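Local atomic coordinates of GDP-L-fucose synthase (Campylobacter jejuni subsp. jejuni serotype O:2, PDB entry 7M13), a protein that probably catalyses the NADPH-dependent synthesis of a GDP-linked sugar, GDP-D-glycero-L-gluco-heptose, for the capsular polysaccharide. Residues 19-33 and 247-259. Residues are numbered along the deposited sequence; the frame is centred on the assembly and turned at random.
Sequences TAGTALVENLQKRGF and SDDLADVAIYTMQ. With NAP (NADP nicotinamide-adenine-dinucleotide phosphate), chain E.
Helix 19-30 packs on helix 247-259 with a crossing angle of -64°, the axes of the segments coming within 8.5 Å at closest approach, and Leu24 and Ala251 have the closest CA atoms. Small residues allow this: CB of Ala23 lies 3.6 Å from CB of Ser247. Asn27 is a knob in the hole formed by Asp248, Ala251, Asp252 and Ile255. With CG anti to its carbonyl carbon (chi1 -85°), its ND2 donates to OD1 of Asp248 at 3.0 Å, from above the carboxylate plane, and to O of Ala23. Both acceptors lie in the amide plane, which fixes the amide's rotation. CD2 of Leu24 reaches CB of Ala254 at 4.0 Å, and CD2 of Leu28 meets CD1 of Ile255. That same CD1 sits 3.8 Å above the centre of the Arg31 guanidinium. A salt bridge from NH2 of Arg31 to OD1 of Asp252 is doubtful: the contact is too short and Asp252 has two conformers. Water 1 joins O of Thr19 to OG of Ser247. Leu24 and Ala254 touch Phe65 of strand 63-66. Thr19 N donates to O2A of the NADP pyrophosphate at 3.0 Å. Ala20 N donates to its O2N at 2.8 Å. This is the dinucleotide-binding helix of a Rossmann fold, packed against a second helix on the same sheet.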
# COMPACT_ATOMS: atom_id res chain seq x y z
N THR B 19 -15.56 17.49 7.17
CA THR B 19 -15.08 18.57 8.06
C THR B 19 -14.02 19.42 7.32
O THR B 19 -14.13 20.66 7.26
CB THR B 19 -14.59 18.00 9.38
OG1 THR B 19 -15.72 17.36 9.98
CG2 THR B 19 -14.03 19.07 10.28
N ALA B 20 -12.98 18.78 6.78
CA ALA B 20 -11.91 19.48 6.06
C ALA B 20 -12.49 20.09 4.79
O ALA B 20 -12.14 21.22 4.48
CB ALA B 20 -10.76 18.54 5.77
N GLY B 21 -13.34 19.37 4.07
CA GLY B 21 -13.84 19.87 2.79
C GLY B 21 -14.67 21.12 3.01
O GLY B 21 -14.50 22.07 2.24
N THR B 22 -15.50 21.12 4.05
CA THR B 22 -16.36 22.30 4.30
C THR B 22 -15.46 23.49 4.62
O THR B 22 -15.73 24.60 4.15
CB THR B 22 -17.36 22.03 5.42
OG1 THR B 22 -18.23 20.96 5.03
CG2 THR B 22 -18.14 23.28 5.73
N ALA B 23 -14.44 23.31 5.48
CA ALA B 23 -13.50 24.37 5.84
C ALA B 23 -12.74 24.87 4.61
O ALA B 23 -12.49 26.07 4.48
CB ALA B 23 -12.53 23.89 6.91
N LEU B 24 -12.34 23.99 3.70
CA LEU B 24 -11.62 24.44 2.50
C LEU B 24 -12.55 25.27 1.61
O LEU B 24 -12.10 26.33 1.12
CB LEU B 24 -11.07 23.24 1.74
CG LEU B 24 -9.75 22.74 2.28
CD1 LEU B 24 -9.54 21.31 1.81
CD2 LEU B 24 -8.61 23.63 1.83
N VAL B 25 -13.77 24.79 1.41
CA VAL B 25 -14.74 25.55 0.57
C VAL B 25 -14.88 26.95 1.17
O VAL B 25 -14.74 27.92 0.43
CB VAL B 25 -16.10 24.86 0.43
CG1 VAL B 25 -17.10 25.80 -0.25
CG2 VAL B 25 -16.06 23.55 -0.33
N GLU B 26 -15.15 27.05 2.47
CA GLU B 26 -15.40 28.39 3.09
C GLU B 26 -14.16 29.28 3.03
O GLU B 26 -14.28 30.50 2.76
CB GLU B 26 -15.88 28.22 4.53
CG GLU B 26 -17.28 27.66 4.60
CD GLU B 26 -17.76 27.36 6.01
OE1 GLU B 26 -16.91 27.38 6.95
OE2 GLU B 26 -18.97 27.07 6.16
N ASN B 27 -12.98 28.77 3.35
CA ASN B 27 -11.72 29.54 3.38
C ASN B 27 -11.32 29.96 1.96
O ASN B 27 -10.87 31.09 1.77
CB ASN B 27 -10.62 28.74 4.07
CG ASN B 27 -10.70 28.94 5.56
OD1 ASN B 27 -10.24 29.98 6.04
ND2 ASN B 27 -11.37 28.05 6.27
N LEU B 28 -11.50 29.10 0.95
CA LEU B 28 -11.22 29.49 -0.46
C LEU B 28 -12.17 30.63 -0.88
O LEU B 28 -11.64 31.59 -1.40
CB LEU B 28 -11.37 28.25 -1.34
CG LEU B 28 -10.21 27.27 -1.22
CD1 LEU B 28 -10.61 25.95 -1.82
CD2 LEU B 28 -8.96 27.82 -1.90
N GLN B 29 -13.47 30.48 -0.63
CA GLN B 29 -14.46 31.53 -1.02
C GLN B 29 -14.05 32.84 -0.34
O GLN B 29 -14.06 33.93 -1.00
CB GLN B 29 -15.86 31.05 -0.71
CG GLN B 29 -16.35 30.01 -1.71
CD GLN B 29 -17.65 29.35 -1.35
OE1 GLN B 29 -18.06 29.30 -0.19
NE2 GLN B 29 -18.28 28.76 -2.35
N LYS B 30 -13.66 32.79 0.93
CA LYS B 30 -13.36 34.03 1.70
C LYS B 30 -12.16 34.77 1.09
O LYS B 30 -12.01 36.00 1.30
CB LYS B 30 -13.14 33.71 3.18
CG LYS B 30 -12.82 34.94 4.03
CD LYS B 30 -12.25 34.65 5.41
CE LYS B 30 -12.28 35.88 6.30
NZ LYS B 30 -12.56 35.49 7.70
N ARG B 31 -11.28 34.08 0.37
CA ARG B 31 -10.07 34.62 -0.27
C ARG B 31 -10.32 34.92 -1.75
O ARG B 31 -9.35 35.30 -2.42
CB ARG B 31 -8.92 33.63 -0.07
CG ARG B 31 -8.61 33.41 1.40
CD ARG B 31 -7.57 32.32 1.47
NE ARG B 31 -7.51 31.72 2.78
CZ ARG B 31 -6.39 31.32 3.35
NH1 ARG B 31 -5.24 31.47 2.72
NH2 ARG B 31 -6.44 30.81 4.57
N GLY B 32 -11.54 34.71 -2.23
CA GLY B 32 -12.00 35.02 -3.61
C GLY B 32 -11.81 33.88 -4.59
O GLY B 32 -12.09 34.08 -5.79
N PHE B 33 -11.44 32.69 -4.11
CA PHE B 33 -11.27 31.49 -4.98
C PHE B 33 -12.65 30.89 -5.17
O PHE B 33 -13.08 30.04 -4.37
CB PHE B 33 -10.30 30.49 -4.37
CG PHE B 33 -8.88 30.97 -4.28
CD1 PHE B 33 -8.01 30.84 -5.34
CD2 PHE B 33 -8.41 31.60 -3.14
CE1 PHE B 33 -6.71 31.31 -5.25
CE2 PHE B 33 -7.10 32.03 -3.03
CZ PHE B 33 -6.25 31.89 -4.08
N SER B 247 -9.94 22.96 11.71
CA SER B 247 -10.09 22.86 10.24
C SER B 247 -9.77 24.19 9.54
O SER B 247 -9.40 24.13 8.35
CB SER B 247 -11.41 22.33 9.90
OG SER B 247 -12.43 23.18 10.41
N ASP B 248 -9.85 25.36 10.19
CA ASP B 248 -9.38 26.61 9.55
C ASP B 248 -7.86 26.60 9.40
O ASP B 248 -7.35 27.14 8.41
CB ASP B 248 -9.84 27.87 10.30
CG ASP B 248 -11.29 28.22 10.10
OD1 ASP B 248 -11.94 27.66 9.17
OD2 ASP B 248 -11.78 29.07 10.89
N ASP B 249 -7.13 26.05 10.39
CA ASP B 249 -5.67 25.88 10.31
C ASP B 249 -5.36 24.82 9.24
O ASP B 249 -4.41 25.06 8.48
CB ASP B 249 -5.06 25.55 11.68
CG ASP B 249 -4.58 26.77 12.47
OD1 ASP B 249 -4.26 27.82 11.85
OD2 ASP B 249 -4.50 26.65 13.71
N LEU B 250 -6.12 23.74 9.15
CA LEU B 250 -5.93 22.75 8.07
C LEU B 250 -6.14 23.44 6.71
O LEU B 250 -5.30 23.31 5.81
CB LEU B 250 -6.88 21.56 8.25
CG LEU B 250 -6.74 20.51 7.16
CD1 LEU B 250 -7.12 19.14 7.67
CD2 LEU B 250 -7.55 20.89 5.93
N ALA B 251 -7.22 24.22 6.57
CA ALA B 251 -7.47 24.90 5.29
C ALA B 251 -6.32 25.86 5.00
O ALA B 251 -5.80 25.90 3.87
CB ALA B 251 -8.79 25.60 5.34
N ASP B 252 -5.87 26.62 6.00
CA ASP B 252 -4.76 27.60 5.81
C ASP B 252 -3.50 26.89 5.31
O ASP B 252 -2.88 27.40 4.36
CB ASP B 252 -4.36 28.35 7.08
CG ASP B 252 -5.29 29.50 7.44
OD1 ASP B 252 -6.17 29.81 6.61
OD2 ASP B 252 -5.10 30.07 8.55
N VAL B 253 -3.10 25.79 5.94
CA VAL B 253 -1.82 25.13 5.54
C VAL B 253 -2.03 24.45 4.18
O VAL B 253 -1.10 24.42 3.39
CB VAL B 253 -1.21 24.18 6.60
CG1 VAL B 253 -2.09 22.98 6.90
CG2 VAL B 253 0.20 23.78 6.21
N ALA B 254 -3.22 23.92 3.92
CA ALA B 254 -3.49 23.31 2.60
C ALA B 254 -3.39 24.36 1.50
O ALA B 254 -2.73 24.12 0.46
CB ALA B 254 -4.83 22.62 2.62
N ILE B 255 -3.94 25.56 1.74
CA ILE B 255 -3.84 26.63 0.72
C ILE B 255 -2.40 27.15 0.66
O ILE B 255 -1.85 27.41 -0.42
CB ILE B 255 -4.86 27.75 1.01
CG1 ILE B 255 -6.29 27.21 0.87
CG2 ILE B 255 -4.57 28.90 0.07
CD1 ILE B 255 -7.34 28.09 1.48
N TYR B 256 -1.73 27.29 1.81
CA TYR B 256 -0.32 27.70 1.80
C TYR B 256 0.54 26.73 0.99
O TYR B 256 1.44 27.13 0.24
CB TYR B 256 0.21 27.79 3.24
CG TYR B 256 1.64 28.20 3.31
CD1 TYR B 256 1.97 29.54 3.35
CD2 TYR B 256 2.67 27.27 3.32
CE1 TYR B 256 3.29 29.94 3.38
CE2 TYR B 256 3.99 27.66 3.34
CZ TYR B 256 4.30 29.01 3.37
OH TYR B 256 5.61 29.42 3.41
N THR B 257 0.28 25.44 1.16
CA THR B 257 0.99 24.39 0.40
C THR B 257 0.76 24.62 -1.08
O THR B 257 1.72 24.63 -1.83
CB THR B 257 0.51 22.98 0.81
OG1 THR B 257 0.78 22.77 2.20
CG2 THR B 257 1.34 21.91 0.12
N MET B 258 -0.49 24.76 -1.52
CA MET B 258 -0.75 25.00 -2.95
C MET B 258 0.06 26.20 -3.43
O MET B 258 0.63 26.16 -4.53
CB MET B 258 -2.23 25.31 -3.20
CG MET B 258 -3.11 24.14 -3.12
SD MET B 258 -2.64 22.85 -4.36
CE MET B 258 -4.16 21.91 -4.34
N GLN B 259 0.10 27.27 -2.63
CA GLN B 259 0.65 28.53 -3.14
C GLN B 259 2.16 28.57 -3.01
O GLN B 259 2.77 29.46 -3.65
CB GLN B 259 0.04 29.73 -2.40
CG GLN B 259 -1.44 29.88 -2.58
CD GLN B 259 -1.84 29.99 -4.03
OE1 GLN B 259 -1.76 29.04 -4.79
NE2 GLN B 259 -2.37 31.15 -4.40
PA NAP E . -14.97 13.38 6.77
O1A NAP E . -15.09 11.98 7.30
O2A NAP E . -15.58 14.49 7.59
O5B NAP E . -15.60 13.52 5.33
C5B NAP E . -15.28 12.59 4.30
C4B NAP E . -16.11 12.96 3.11
O4B NAP E . -15.72 12.08 2.03
C3B NAP E . -17.63 12.78 3.30
O3B NAP E . -18.29 14.00 2.97
C2B NAP E . -17.97 11.61 2.39
O2B NAP E . -19.24 11.74 1.75
C1B NAP E . -16.89 11.72 1.32
N9A NAP E . -16.67 10.45 0.66
C8A NAP E . -16.28 9.27 1.21
N7A NAP E . -16.29 8.26 0.37
C5A NAP E . -16.73 8.82 -0.82
C6A NAP E . -16.97 8.26 -2.08
N6A NAP E . -16.84 6.96 -2.37
N1A NAP E . -17.42 9.10 -3.04
C2A NAP E . -17.59 10.40 -2.75
N3A NAP E . -17.40 11.03 -1.59
C4A NAP E . -16.98 10.17 -0.65
O3 NAP E . -13.43 13.71 6.52
PN NAP E . -12.47 14.62 7.38
O1N NAP E . -12.61 14.23 8.80
O2N NAP E . -12.72 16.02 6.97
O5D NAP E . -11.03 14.14 6.83
C5D NAP E . -10.41 14.80 5.76
C4D NAP E . -9.08 14.14 5.52
O4D NAP E . -8.23 14.32 6.69
C3D NAP E . -9.15 12.63 5.25
O3D NAP E . -8.14 12.24 4.31
C2D NAP E . -8.88 12.08 6.62
O2D NAP E . -8.44 10.72 6.62
C1D NAP E . -7.82 13.03 7.14
N1N NAP E . -7.74 12.98 8.62
C2N NAP E . -8.79 13.33 9.41
C3N NAP E . -8.72 13.20 10.75
C7N NAP E . -9.85 13.55 11.66
O7N NAP E . -9.64 13.56 12.89
N7N NAP E . -11.02 13.84 11.11
C4N NAP E . -7.50 12.74 11.37
C5N NAP E . -6.40 12.43 10.48
C6N NAP E . -6.57 12.48 9.19
P2B NAP E . -20.60 11.38 2.55
O1X NAP E . -20.81 12.56 3.45
O2X NAP E . -20.44 10.09 3.23
O3X NAP E . -21.66 11.27 1.43
O HOH W 1 -15.07 22.33 9.17
O HOH W 2 -8.16 30.25 8.08
O HOH W 3 -2.76 30.08 3.67